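Local coordinates for protein aminoglycoside N(6')-acetyltransferase type 1 (Salmonella choleraesuis, PDB 2VBQ) that transfers an acetyl group from acetyl-CoA to the 6'-amino group of aminoglycoside antibiotics, conferring resistance to them, and works as a homodimer, at residues Lys28-His33 with Ser65-Ala70; Arg35-Gln40 with Phe102-Phe107; Val96-Ile101 with Gln115-Val120. All blocks are in the same frame, centred on the assembly; numbering follows the deposited sequence.

Contact 1: Lys28-His33 with Ser65-Ala70; sequences KTHLEH and SFIAMA
A chi1 of -42° in Ile67 stands its CG1 opposite the carbonyl carbon and close to the backbone N, which sets this branch beside CB of His30. In His30 a first torsion of the same kind places the imidazole. Met69 starts the same way and then folds twice, at chi2 and again at chi3 (-58°), which brings SD and CE round to the imidazole of His33.

The first pair is purely apolar. CB of His30 rests on CG1 of Ile67 at 4.0 Å, near the point where the two backbones come closest, 7.6 Å between the CA atoms of His30 and Ile67. One turn on, CB of His33 lies 4.2 Å from CG2 of Ile67, so the two branches of one isoleucine each serve a different histidine.

The second pair is a Met-aromatic contact. Met69 crosses His33 at about a right angle; its CE reaches NE2 of His33 at 3.7 Å, and its SD stands 4.4 Å from the centroid of the His33 ring, 33° off the ring normal, an oblique approach. The sulfur lies farther from the His30 ring, 5.4 Å from its centroid. Between the imidazoles, CD2 of His33 lies in the plane of the His30 ring at its edge.

This is the start of helix 31-41, with His30 in the N-cap position, settling on one face of strand 63-70. Ala74 of strand 73-83 touches His33, Ile67 and Met69, while Arg24 of strand 21-25 packs against His30 and Met69. From the alternate strand positions, Phe66 and Ala68 reach helix 112-126, so the central sheet of this GNAT fold is sandwiched here between two helices.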
ATOM      1  N   LYS A  28      11.074 -24.418  -2.810  1.00 26.22           N
ATOM      2  CA  LYS A  28      10.932 -25.162  -4.050  1.00 26.89           C
ATOM      3  C   LYS A  28      10.016 -26.395  -3.911  1.00 25.80           C
ATOM      4  O   LYS A  28       9.213 -26.691  -4.805  1.00 25.43           O
ATOM      5  CB  LYS A  28      12.323 -25.597  -4.543  1.00 27.91           C
ATOM      6  CG  LYS A  28      12.394 -25.885  -6.038  1.00 32.78           C
ATOM      7  CD  LYS A  28      12.416 -24.586  -6.844  1.00 39.13           C
ATOM      8  CE  LYS A  28      12.415 -24.853  -8.343  1.00 42.58           C
ATOM      9  NZ  LYS A  28      13.644 -25.560  -8.823  1.00 45.83           N
ATOM     10  N   THR A  29      10.133 -27.103  -2.792  1.00 24.99           N
ATOM     11  CA  THR A  29       9.352 -28.325  -2.609  1.00 25.04           C
ATOM     12  C   THR A  29       7.827 -28.105  -2.436  1.00 23.45           C
ATOM     13  O   THR A  29       7.043 -29.011  -2.711  1.00 23.62           O
ATOM     14  CB  THR A  29       9.941 -29.259  -1.516  1.00 25.27           C
ATOM     15  OG1 THR A  29       9.759 -28.690  -0.215  1.00 26.68           O
ATOM     16  CG2 THR A  29      11.427 -29.515  -1.761  1.00 26.29           C
ATOM     17  N   HIS A  30       7.405 -26.904  -2.034  1.00 21.88           N
ATOM     18  CA  HIS A  30       5.978 -26.631  -1.856  1.00 20.71           C
ATOM     19  C   HIS A  30       5.372 -25.811  -2.972  1.00 19.28           C
ATOM     20  O   HIS A  30       4.241 -25.346  -2.837  1.00 17.49           O
ATOM     21  CB  HIS A  30       5.716 -25.888  -0.548  1.00 21.24           C
ATOM     22  CG  HIS A  30       6.182 -26.617   0.662  1.00 24.61           C
ATOM     23  ND1 HIS A  30       7.297 -26.230   1.372  1.00 29.37           N
ATOM     24  CD2 HIS A  30       5.687 -27.708   1.291  1.00 27.84           C
ATOM     25  CE1 HIS A  30       7.466 -27.054   2.393  1.00 31.53           C
ATOM     26  NE2 HIS A  30       6.507 -27.962   2.363  1.00 29.91           N
ATOM     27  N   LEU A  31       6.136 -25.589  -4.045  1.00 18.46           N
ATOM     28  CA  LEU A  31       5.689 -24.711  -5.125  1.00 17.77           C
ATOM     29  C   LEU A  31       4.393 -25.179  -5.761  1.00 16.88           C
ATOM     30  O   LEU A  31       3.510 -24.361  -6.015  1.00 16.25           O
ATOM     31  CB  LEU A  31       6.743 -24.564  -6.225  1.00 18.84           C
ATOM     32  CG  LEU A  31       7.810 -23.470  -6.138  1.00 20.50           C
ATOM     33  CD1 LEU A  31       8.790 -23.650  -7.309  1.00 22.86           C
ATOM     34  CD2 LEU A  31       7.187 -22.077  -6.153  1.00 20.63           C
ATOM     35  N   GLU A  32       4.282 -26.477  -6.044  1.00 16.27           N
ATOM     36  CA  GLU A  32       3.011 -27.024  -6.620  1.00 16.27           C
ATOM     37  C   GLU A  32       1.815 -26.974  -5.654  1.00 15.04           C
ATOM     38  O   GLU A  32       0.708 -26.688  -6.075  1.00 15.38           O
ATOM     39  CB  GLU A  32       3.201 -28.448  -7.149  1.00 16.65           C
ATOM     40  CG  GLU A  32       4.101 -28.520  -8.390  1.00 20.90           C
ATOM     41  CD  GLU A  32       5.581 -28.442  -8.060  1.00 26.86           C
ATOM     42  OE1 GLU A  32       5.967 -28.483  -6.860  1.00 29.18           O
ATOM     43  OE2 GLU A  32       6.377 -28.344  -9.025  1.00 32.96           O
ATOM     44  N   HIS A  33       2.050 -27.246  -4.370  1.00 14.70           N
ATOM     45  CA  HIS A  33       1.018 -27.074  -3.347  1.00 14.42           C
ATOM     46  C   HIS A  33       0.481 -25.639  -3.373  1.00 13.52           C
ATOM     47  O   HIS A  33      -0.738 -25.415  -3.375  1.00 12.81           O
ATOM     48  CB  HIS A  33       1.557 -27.347  -1.950  1.00 14.20           C
ATOM     49  CG  HIS A  33       1.895 -28.776  -1.671  1.00 15.03           C
ATOM     50  ND1 HIS A  33       1.151 -29.833  -2.148  1.00 18.42           N
ATOM     51  CD2 HIS A  33       2.873 -29.319  -0.909  1.00 15.87           C
ATOM     52  CE1 HIS A  33       1.678 -30.968  -1.718  1.00 16.66           C
ATOM     53  NE2 HIS A  33       2.716 -30.682  -0.955  1.00 18.05           N
ATOM     54  N   SER A  65       5.839 -16.772   1.477  1.00  9.96           N
ATOM     55  CA  SER A  65       4.535 -17.416   1.477  1.00 10.08           C
ATOM     56  C   SER A  65       4.588 -18.620   2.392  1.00 10.45           C
ATOM     57  O   SER A  65       5.656 -19.151   2.655  1.00 11.25           O
ATOM     58  CB  SER A  65       4.123 -17.828   0.054  1.00  9.43           C
ATOM     59  OG  SER A  65       3.921 -16.646  -0.702  1.00 11.49           O
ATOM     60  N   PHE A  66       3.418 -19.007   2.901  1.00 10.29           N
ATOM     61  CA  PHE A  66       3.294 -19.999   3.961  1.00 10.19           C
ATOM     62  C   PHE A  66       2.155 -20.960   3.573  1.00 10.51           C
ATOM     63  O   PHE A  66       1.083 -20.495   3.153  1.00  9.63           O
ATOM     64  CB  PHE A  66       3.019 -19.305   5.307  1.00  9.59           C
ATOM     65  CG  PHE A  66       4.139 -18.343   5.713  1.00 12.02           C
ATOM     66  CD1 PHE A  66       4.135 -17.020   5.269  1.00 12.88           C
ATOM     67  CD2 PHE A  66       5.229 -18.810   6.451  1.00 12.70           C
ATOM     68  CE1 PHE A  66       5.209 -16.132   5.594  1.00 13.20           C
ATOM     69  CE2 PHE A  66       6.309 -17.945   6.772  1.00 15.71           C
ATOM     70  CZ  PHE A  66       6.294 -16.613   6.333  1.00 14.56           C
ATOM     71  N   ILE A  67       2.407 -22.262   3.739  1.00 10.06           N
ATOM     72  CA  ILE A  67       1.480 -23.327   3.341  1.00 11.62           C
ATOM     73  C   ILE A  67       1.052 -24.147   4.555  1.00 11.67           C
ATOM     74  O   ILE A  67       1.897 -24.706   5.250  1.00 12.95           O
ATOM     75  CB  ILE A  67       2.167 -24.325   2.338  1.00 11.50           C
ATOM     76  CG1 ILE A  67       3.020 -23.584   1.276  1.00 13.21           C
ATOM     77  CG2 ILE A  67       1.155 -25.325   1.765  1.00 10.32           C
ATOM     78  CD1 ILE A  67       2.268 -22.703   0.320  1.00 12.69           C
ATOM     79  N   ALA A  68      -0.249 -24.243   4.788  1.00 11.83           N
ATOM     80  CA  ALA A  68      -0.774 -25.083   5.860  1.00 11.34           C
ATOM     81  C   ALA A  68      -0.859 -26.520   5.367  1.00 12.61           C
ATOM     82  O   ALA A  68      -1.508 -26.795   4.338  1.00 12.46           O
ATOM     83  CB  ALA A  68      -2.117 -24.580   6.301  1.00 11.36           C
ATOM     84  N   MET A  69      -0.179 -27.425   6.076  1.00 11.73           N
ATOM     85  CA  MET A  69      -0.099 -28.839   5.695  1.00 13.24           C
ATOM     86  C   MET A  69      -0.719 -29.695   6.793  1.00 12.80           C
ATOM     87  O   MET A  69      -0.462 -29.441   7.967  1.00 13.34           O
ATOM     88  CB  MET A  69       1.366 -29.268   5.529  1.00 12.07           C
ATOM     89  CG  MET A  69       2.189 -28.536   4.462  1.00 16.10           C
ATOM     90  SD  MET A  69       1.641 -28.820   2.771  1.00 20.32           S
ATOM     91  CE  MET A  69       1.770 -30.624   2.658  1.00 20.33           C
ATOM     92  N   ALA A  70      -1.547 -30.682   6.435  1.00 12.88           N
ATOM     93  CA  ALA A  70      -1.937 -31.737   7.393  1.00 12.99           C
ATOM     94  C   ALA A  70      -2.141 -33.040   6.639  1.00 13.54           C
ATOM     95  O   ALA A  70      -2.703 -33.033   5.536  1.00 13.45           O
ATOM     96  CB  ALA A  70      -3.209 -31.362   8.153  1.00 13.28           C
TER

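Contact 2: Arg35-Gln40 with Phe102-Phe107; sequences RGLRKQ and FVLPSF
Leu37 CD2 carries most of the apolar contact, meeting both Phe102 and Leu104. It lies in the plane of the Phe102 ring at its edge, 3.8 Å from CE2 of Phe102, and also packs 3.7 Å from CG of Leu104, the two leucines crossing at about a right angle. Over the ring itself comes Gln40: its backbone C lies over one face, and CB of Gln40 sits 3.9 Å from CZ of Phe102.

Phe102 and Val103 belong to the strand that binds acetyl-CoA in GNAT enzymes. The backbone N of Val103 is hydrogen-bonded to the bisubstrate inhibitor, and the Phe102 side chain lies about 4 Å from it, so helix 31-41 backs directly onto the wall of the cofactor site.

Polar grip comes from within the helix. NE2 of Gln40 donates to the backbone O of Gly36 at 3.0 Å, nearly straight at 175°, with the acceptor in the amide plane but the donor well above the carbonyl plane of Gly36. Held this way, the amide turns its OE1 to CD2 of Leu104, 3.4 Å away. Arg38, on the far side, forms salt bridges with Asp79 and Asp53.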
ATOM      1  N   ARG A  35       0.872 -23.074  -5.827  1.00 13.22           N
ATOM      2  CA  ARG A  35       0.198 -22.765  -7.087  1.00 15.04           C
ATOM      3  C   ARG A  35      -1.219 -23.412  -7.163  1.00 13.78           C
ATOM      4  O   ARG A  35      -2.165 -22.782  -7.622  1.00 13.25           O
ATOM      5  CB  ARG A  35       1.044 -23.239  -8.284  1.00 15.08           C
ATOM      6  CG  ARG A  35       2.399 -22.546  -8.529  1.00 17.02           C
ATOM      7  CD  ARG A  35       2.918 -22.973  -9.955  1.00 18.55           C
ATOM      8  NE  ARG A  35       4.361 -23.246  -9.967  1.00 29.34           N
ATOM      9  CZ  ARG A  35       4.901 -24.463 -10.075  1.00 34.43           C
ATOM     10  NH1 ARG A  35       4.128 -25.543 -10.200  1.00 36.29           N
ATOM     11  NH2 ARG A  35       6.223 -24.608 -10.065  1.00 35.62           N
ATOM     12  N   GLY A  36      -1.366 -24.642  -6.675  1.00 13.33           N
ATOM     13  CA  GLY A  36      -2.683 -25.317  -6.700  1.00 13.61           C
ATOM     14  C   GLY A  36      -3.755 -24.578  -5.902  1.00 14.34           C
ATOM     15  O   GLY A  36      -4.922 -24.490  -6.324  1.00 14.73           O
ATOM     16  N   LEU A  37      -3.360 -24.036  -4.750  1.00 13.61           N
ATOM     17  CA  LEU A  37      -4.250 -23.259  -3.899  1.00 13.44           C
ATOM     18  C   LEU A  37      -4.465 -21.828  -4.388  1.00 13.93           C
ATOM     19  O   LEU A  37      -5.582 -21.305  -4.367  1.00 13.79           O
ATOM     20  CB  LEU A  37      -3.688 -23.239  -2.469  1.00 12.47           C
ATOM     21  CG  LEU A  37      -3.912 -24.509  -1.674  1.00 12.29           C
ATOM     22  CD1 LEU A  37      -2.938 -24.573  -0.486  1.00 11.96           C
ATOM     23  CD2 LEU A  37      -5.416 -24.639  -1.237  1.00 10.58           C
ATOM     24  N   ARG A  38      -3.379 -21.195  -4.830  1.00 15.36           N
ATOM     25  CA  ARG A  38      -3.429 -19.808  -5.293  1.00 16.19           C
ATOM     26  C   ARG A  38      -4.407 -19.604  -6.454  1.00 16.94           C
ATOM     27  O   ARG A  38      -5.086 -18.573  -6.554  1.00 15.92           O
ATOM     28  CB  ARG A  38      -2.019 -19.348  -5.672  1.00 16.59           C
ATOM     29  CG  ARG A  38      -1.794 -17.854  -5.492  1.00 19.33           C
ATOM     30  CD  ARG A  38      -0.335 -17.636  -5.617  1.00 22.92           C
ATOM     31  NE  ARG A  38       0.138 -16.284  -5.364  1.00 24.45           N
ATOM     32  CZ  ARG A  38       0.543 -15.440  -6.308  1.00 26.15           C
ATOM     33  NH1 ARG A  38       0.485 -15.788  -7.591  1.00 24.97           N
ATOM     34  NH2 ARG A  38       1.005 -14.241  -5.963  1.00 26.57           N
ATOM     35  N   LYS A  39      -4.495 -20.605  -7.327  1.00 17.93           N
ATOM     36  CA  LYS A  39      -5.399 -20.532  -8.466  1.00 19.06           C
ATOM     37  C   LYS A  39      -6.858 -20.619  -8.029  1.00 19.10           C
ATOM     38  O   LYS A  39      -7.769 -20.247  -8.792  1.00 19.66           O
ATOM     39  CB  LYS A  39      -5.049 -21.624  -9.487  1.00 18.99           C
ATOM     40  CG  LYS A  39      -3.735 -21.331 -10.186  1.00 23.32           C
ATOM     41  CD  LYS A  39      -3.037 -22.578 -10.734  1.00 25.92           C
ATOM     42  CE  LYS A  39      -2.360 -22.240 -12.043  1.00 29.11           C
ATOM     43  NZ  LYS A  39      -0.918 -22.646 -12.062  1.00 29.57           N
ATOM     44  N   GLN A  40      -7.088 -21.113  -6.811  1.00 18.29           N
ATOM     45  CA  GLN A  40      -8.436 -21.133  -6.268  1.00 18.71           C
ATOM     46  C   GLN A  40      -8.792 -19.835  -5.541  1.00 19.49           C
ATOM     47  O   GLN A  40      -9.953 -19.428  -5.535  1.00 19.44           O
ATOM     48  CB  GLN A  40      -8.658 -22.335  -5.361  1.00 18.54           C
ATOM     49  CG  GLN A  40      -8.451 -23.673  -6.055  1.00 17.67           C
ATOM     50  CD  GLN A  40      -8.509 -24.848  -5.084  1.00 18.38           C
ATOM     51  OE1 GLN A  40      -9.584 -25.168  -4.545  1.00 15.15           O
ATOM     52  NE2 GLN A  40      -7.344 -25.496  -4.853  1.00 14.66           N
ATOM     53  N   PHE A 102      -6.067 -17.763   1.951  1.00 11.34           N
ATOM     54  CA  PHE A 102      -7.112 -18.660   1.468  1.00 11.21           C
ATOM     55  C   PHE A 102      -7.001 -19.994   2.169  1.00 10.58           C
ATOM     56  O   PHE A 102      -5.903 -20.548   2.289  1.00 11.21           O
ATOM     57  CB  PHE A 102      -6.988 -18.853  -0.054  1.00 11.37           C
ATOM     58  CG  PHE A 102      -7.924 -19.918  -0.616  1.00 11.16           C
ATOM     59  CD1 PHE A 102      -9.243 -19.592  -0.992  1.00 13.13           C
ATOM     60  CD2 PHE A 102      -7.483 -21.229  -0.776  1.00 10.51           C
ATOM     61  CE1 PHE A 102     -10.125 -20.608  -1.523  1.00 11.96           C
ATOM     62  CE2 PHE A 102      -8.336 -22.230  -1.287  1.00 10.65           C
ATOM     63  CZ  PHE A 102      -9.653 -21.908  -1.661  1.00 12.67           C
ATOM     64  N   VAL A 103      -8.134 -20.512   2.628  1.00  9.99           N
ATOM     65  CA  VAL A 103      -8.214 -21.848   3.212  1.00 10.07           C
ATOM     66  C   VAL A 103      -9.312 -22.589   2.461  1.00 11.01           C
ATOM     67  O   VAL A 103     -10.367 -21.998   2.191  1.00 11.68           O
ATOM     68  CB  VAL A 103      -8.530 -21.811   4.741  1.00  9.86           C
ATOM     69  CG1 VAL A 103      -8.738 -23.224   5.327  1.00  8.60           C
ATOM     70  CG2 VAL A 103      -7.421 -21.070   5.508  1.00 10.89           C
ATOM     71  N   LEU A 104      -9.046 -23.837   2.075  1.00 10.72           N
ATOM     72  CA  LEU A 104     -10.043 -24.622   1.324  1.00 11.68           C
ATOM     73  C   LEU A 104     -11.368 -24.670   2.084  1.00 12.05           C
ATOM     74  O   LEU A 104     -11.360 -24.834   3.313  1.00 10.91           O
ATOM     75  CB  LEU A 104      -9.552 -26.059   1.111  1.00 11.09           C
ATOM     76  CG  LEU A 104      -8.456 -26.245   0.054  1.00 12.52           C
ATOM     77  CD1 LEU A 104      -7.848 -27.616   0.169  1.00 10.28           C
ATOM     78  CD2 LEU A 104      -8.993 -26.022  -1.340  1.00 10.51           C
ATOM     79  N   PRO A 105     -12.499 -24.541   1.359  1.00 13.00           N
ATOM     80  CA  PRO A 105     -13.846 -24.571   1.978  1.00 13.18           C
ATOM     81  C   PRO A 105     -14.023 -25.646   3.064  1.00 13.46           C
ATOM     82  O   PRO A 105     -14.460 -25.304   4.162  1.00 13.36           O
ATOM     83  CB  PRO A 105     -14.778 -24.766   0.778  1.00 13.67           C
ATOM     84  CG  PRO A 105     -14.077 -24.019  -0.311  1.00 12.53           C
ATOM     85  CD  PRO A 105     -12.588 -24.318  -0.102  1.00 12.49           C
ATOM     86  N   SER A 106     -13.580 -26.886   2.805  1.00 14.81           N
ATOM     87  CA  SER A 106     -13.821 -28.009   3.715  1.00 15.36           C
ATOM     88  C   SER A 106     -13.006 -27.943   4.998  1.00 15.83           C
ATOM     89  O   SER A 106     -13.304 -28.669   5.958  1.00 15.43           O
ATOM     90  CB  SER A 106     -13.570 -29.362   3.041  1.00 15.80           C
ATOM     91  OG  SER A 106     -14.427 -29.543   1.929  1.00 18.09           O
ATOM     92  N   PHE A 107     -11.960 -27.110   4.997  1.00 15.53           N
ATOM     93  CA  PHE A 107     -11.057 -26.996   6.156  1.00 15.28           C
ATOM     94  C   PHE A 107     -11.196 -25.681   6.955  1.00 14.93           C
ATOM     95  O   PHE A 107     -10.381 -25.410   7.839  1.00 13.98           O
ATOM     96  CB  PHE A 107      -9.589 -27.235   5.718  1.00 14.84           C
ATOM     97  CG  PHE A 107      -9.349 -28.604   5.139  1.00 13.40           C
ATOM     98  CD1 PHE A 107      -9.007 -29.664   5.955  1.00 15.78           C
ATOM     99  CD2 PHE A 107      -9.502 -28.837   3.776  1.00 14.21           C
ATOM    100  CE1 PHE A 107      -8.796 -30.955   5.425  1.00 14.61           C
ATOM    101  CE2 PHE A 107      -9.315 -30.119   3.235  1.00 13.86           C
ATOM    102  CZ  PHE A 107      -8.962 -31.179   4.067  1.00 15.15           C
TER

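Contact 3: Val96-Ile101 with Gln115-Val120; sequences VFLEGI and QLIAAV
Val120 has the most surface buried by this contact, and its two methyls divide the work. CG1, opposite the backbone N with chi1 167°, meets CG2 of Val96 at 3.7 Å; CG2 meets CD1 of Leu98 at 4.0 Å, the Leu98 and Val120 side chains crossing at about a right angle. The same CG2 of Val96 lies equally near the backbone O of Val120, so Val96 packs on both side chain and main chain of Val120.

Ile101 comes next, at the other end of the strand segment. Its CG1 swings away from the backbone N (chi1 -166°) and the chain stays extended, carrying CD1 out to the helix. There CD1 touches CG1 of Ile117 at 3.6 Å, the two isoleucine side chains crossing likewise, and CB of Leu116 at 4.0 Å.

Strand 95-103, helix 112-126 and strand 131-136 form a beta-alpha-beta unit, and this is the helix packing back on the first strand. The two axes approach to 9.8 Å, with 139° between their directions. At Glu99 and Gly100 a classic beta bulge, both residues facing Asp79, interrupts the regular succession of inward and outward positions, and after it Ile101 again points to the helix. As in other GNAT enzymes, it probably leaves main-chain groups for ligand: Glu99 O and Ile101 N are hydrogen-bonded to the bisubstrate inhibitor.

Leu98 fills the middle, its branches divided between two helix residues. While CD1 goes to Val120, CD2 lies 4.0 Å from CD1 of Ile117, so the end of Ile117 rests on both Leu98 and Ile101. On the opposite face of the strand, Phe97 packs on Phe160 of the second subunit, and the carboxylate of Glu99, a substrate-binding residue, is held by Arg83 and Ser81.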
ATOM      1  N   VAL A  96       4.974  -5.538   7.809  1.00 10.97           N
ATOM      2  CA  VAL A  96       4.628  -6.888   7.302  1.00 10.94           C
ATOM      3  C   VAL A  96       3.178  -6.934   6.816  1.00 11.29           C
ATOM      4  O   VAL A  96       2.233  -6.601   7.559  1.00 11.47           O
ATOM      5  CB  VAL A  96       4.995  -8.082   8.297  1.00 10.89           C
ATOM      6  CG1 VAL A  96       4.204  -8.035   9.601  1.00  9.42           C
ATOM      7  CG2 VAL A  96       4.855  -9.445   7.574  1.00  8.56           C
ATOM      8  N   PHE A  97       3.008  -7.262   5.535  1.00 10.20           N
ATOM      9  CA  PHE A  97       1.712  -7.097   4.913  1.00 10.72           C
ATOM     10  C   PHE A  97       1.131  -8.434   4.454  1.00 10.62           C
ATOM     11  O   PHE A  97       1.821  -9.230   3.798  1.00 10.44           O
ATOM     12  CB  PHE A  97       1.737  -6.090   3.721  1.00 10.86           C
ATOM     13  CG  PHE A  97       0.363  -5.542   3.405  1.00 10.37           C
ATOM     14  CD1 PHE A  97      -0.534  -6.262   2.605  1.00 10.49           C
ATOM     15  CD2 PHE A  97      -0.068  -4.348   3.986  1.00 10.38           C
ATOM     16  CE1 PHE A  97      -1.828  -5.781   2.359  1.00  9.64           C
ATOM     17  CE2 PHE A  97      -1.356  -3.869   3.741  1.00 11.45           C
ATOM     18  CZ  PHE A  97      -2.224  -4.588   2.917  1.00  9.51           C
ATOM     19  N   LEU A  98      -0.119  -8.690   4.846  1.00 10.34           N
ATOM     20  CA  LEU A  98      -0.844  -9.895   4.409  1.00  9.04           C
ATOM     21  C   LEU A  98      -1.367  -9.667   2.975  1.00  9.23           C
ATOM     22  O   LEU A  98      -2.381  -8.994   2.777  1.00  9.23           O
ATOM     23  CB  LEU A  98      -1.974 -10.246   5.404  1.00  8.88           C
ATOM     24  CG  LEU A  98      -2.730 -11.585   5.195  1.00  9.71           C
ATOM     25  CD1 LEU A  98      -1.790 -12.789   5.414  1.00 10.37           C
ATOM     26  CD2 LEU A  98      -3.949 -11.707   6.092  1.00  9.51           C
ATOM     27  N   GLU A  99      -0.665 -10.232   1.985  1.00  8.96           N
ATOM     28  CA  GLU A  99      -0.955  -9.975   0.574  1.00 10.12           C
ATOM     29  C   GLU A  99      -2.079 -10.870   0.028  1.00 10.01           C
ATOM     30  O   GLU A  99      -2.778 -10.495  -0.913  1.00  9.71           O
ATOM     31  CB  GLU A  99       0.320 -10.110  -0.294  1.00 10.01           C
ATOM     32  CG  GLU A  99       1.481  -9.124   0.057  1.00 11.47           C
ATOM     33  CD  GLU A  99       1.216  -7.649  -0.337  1.00 12.24           C
ATOM     34  OE1 GLU A  99       0.110  -7.309  -0.814  1.00 11.72           O
ATOM     35  OE2 GLU A  99       2.125  -6.814  -0.140  1.00 12.22           O
ATOM     36  N   GLY A 100      -2.272 -12.029   0.656  1.00 11.17           N
ATOM     37  CA  GLY A 100      -3.344 -12.967   0.254  1.00 10.84           C
ATOM     38  C   GLY A 100      -3.494 -14.069   1.284  1.00 10.98           C
ATOM     39  O   GLY A 100      -2.509 -14.489   1.879  1.00 11.41           O
ATOM     40  N   ILE A 101      -4.717 -14.542   1.492  1.00 10.10           N
ATOM     41  CA  ILE A 101      -4.953 -15.660   2.382  1.00 10.71           C
ATOM     42  C   ILE A 101      -6.186 -16.440   1.904  1.00 11.13           C
ATOM     43  O   ILE A 101      -7.214 -15.849   1.518  1.00 12.09           O
ATOM     44  CB  ILE A 101      -5.057 -15.226   3.879  1.00 10.22           C
ATOM     45  CG1 ILE A 101      -4.956 -16.444   4.806  1.00 12.18           C
ATOM     46  CG2 ILE A 101      -6.344 -14.377   4.123  1.00 10.75           C
ATOM     47  CD1 ILE A 101      -4.515 -16.148   6.212  1.00 13.08           C
ATOM     48  N   GLN A 115      -3.351 -19.726  12.344  1.00 12.88           N
ATOM     49  CA  GLN A 115      -1.984 -20.212  12.345  1.00 13.74           C
ATOM     50  C   GLN A 115      -1.164 -19.684  11.175  1.00 12.82           C
ATOM     51  O   GLN A 115      -0.011 -19.323  11.365  1.00 11.82           O
ATOM     52  CB  GLN A 115      -1.948 -21.715  12.431  1.00 14.97           C
ATOM     53  CG  GLN A 115      -2.393 -22.189  13.818  1.00 20.12           C
ATOM     54  CD  GLN A 115      -2.176 -23.660  14.007  1.00 26.88           C
ATOM     55  OE1 GLN A 115      -3.095 -24.370  14.427  1.00 31.69           O
ATOM     56  NE2 GLN A 115      -0.957 -24.143  13.698  1.00 28.76           N
ATOM     57  N   LEU A 116      -1.775 -19.578   9.992  1.00 12.08           N
ATOM     58  CA  LEU A 116      -1.117 -18.931   8.853  1.00 11.88           C
ATOM     59  C   LEU A 116      -0.681 -17.486   9.195  1.00 12.03           C
ATOM     60  O   LEU A 116       0.458 -17.099   8.953  1.00 10.54           O
ATOM     61  CB  LEU A 116      -2.038 -18.923   7.623  1.00 12.62           C
ATOM     62  CG  LEU A 116      -2.111 -20.243   6.849  1.00 12.52           C
ATOM     63  CD1 LEU A 116      -3.345 -20.254   5.893  1.00 13.32           C
ATOM     64  CD2 LEU A 116      -0.772 -20.467   6.068  1.00 11.90           C
ATOM     65  N   ILE A 117      -1.595 -16.711   9.772  1.00 11.73           N
ATOM     66  CA  ILE A 117      -1.322 -15.313  10.120  1.00 12.41           C
ATOM     67  C   ILE A 117      -0.262 -15.193  11.251  1.00 12.03           C
ATOM     68  O   ILE A 117       0.583 -14.291  11.229  1.00 11.12           O
ATOM     69  CB  ILE A 117      -2.669 -14.556  10.429  1.00 12.19           C
ATOM     70  CG1 ILE A 117      -3.415 -14.320   9.106  1.00 13.34           C
ATOM     71  CG2 ILE A 117      -2.449 -13.202  11.164  1.00 11.75           C
ATOM     72  CD1 ILE A 117      -4.878 -13.927   9.261  1.00 13.36           C
ATOM     73  N   ALA A 118      -0.303 -16.123  12.204  1.00 12.20           N
ATOM     74  CA  ALA A 118       0.735 -16.226  13.235  1.00 11.73           C
ATOM     75  C   ALA A 118       2.135 -16.421  12.636  1.00 12.56           C
ATOM     76  O   ALA A 118       3.115 -15.821  13.122  1.00 12.18           O
ATOM     77  CB  ALA A 118       0.401 -17.327  14.213  1.00 11.68           C
ATOM     78  N   ALA A 119       2.228 -17.245  11.584  1.00 12.15           N
ATOM     79  CA  ALA A 119       3.476 -17.458  10.851  1.00 12.60           C
ATOM     80  C   ALA A 119       3.936 -16.187  10.114  1.00 12.29           C
ATOM     81  O   ALA A 119       5.136 -15.865  10.138  1.00 13.06           O
ATOM     82  CB  ALA A 119       3.338 -18.634   9.857  1.00 11.48           C
ATOM     83  N   VAL A 120       3.009 -15.502   9.433  1.00 12.42           N
ATOM     84  CA  VAL A 120       3.313 -14.199   8.784  1.00 11.91           C
ATOM     85  C   VAL A 120       3.853 -13.194   9.818  1.00 12.45           C
ATOM     86  O   VAL A 120       4.863 -12.526   9.573  1.00 11.62           O
ATOM     87  CB  VAL A 120       2.054 -13.573   8.082  1.00 12.57           C
ATOM     88  CG1 VAL A 120       2.301 -12.079   7.701  1.00  9.84           C
ATOM     89  CG2 VAL A 120       1.619 -14.399   6.866  1.00  9.98           C
TER

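All three contacts are built on one mixed sheet. Contacts 1 and 2 share helix 31-41, their centres about 11 Å apart, the helix reaching strand 63-70 from its first turn and strand 95-103 farther along. Contact 3 uses strand 95-103 as well, its centre about 14 Å and 15 Å from those of contacts 1 and 2. Along the chain, contact 1 closes before contact 3 opens, whereas contact 2 crosses both. Phe66 packs on Leu116, Ala119 and Val120, tying contact 1 to contact 3, and Val103 touches Leu116 to tie in contact 2. The acetyl-CoA-binding residues 101-103 are thus backed by helix 31-41 at Phe102 and by helix 112-126 at Ile101.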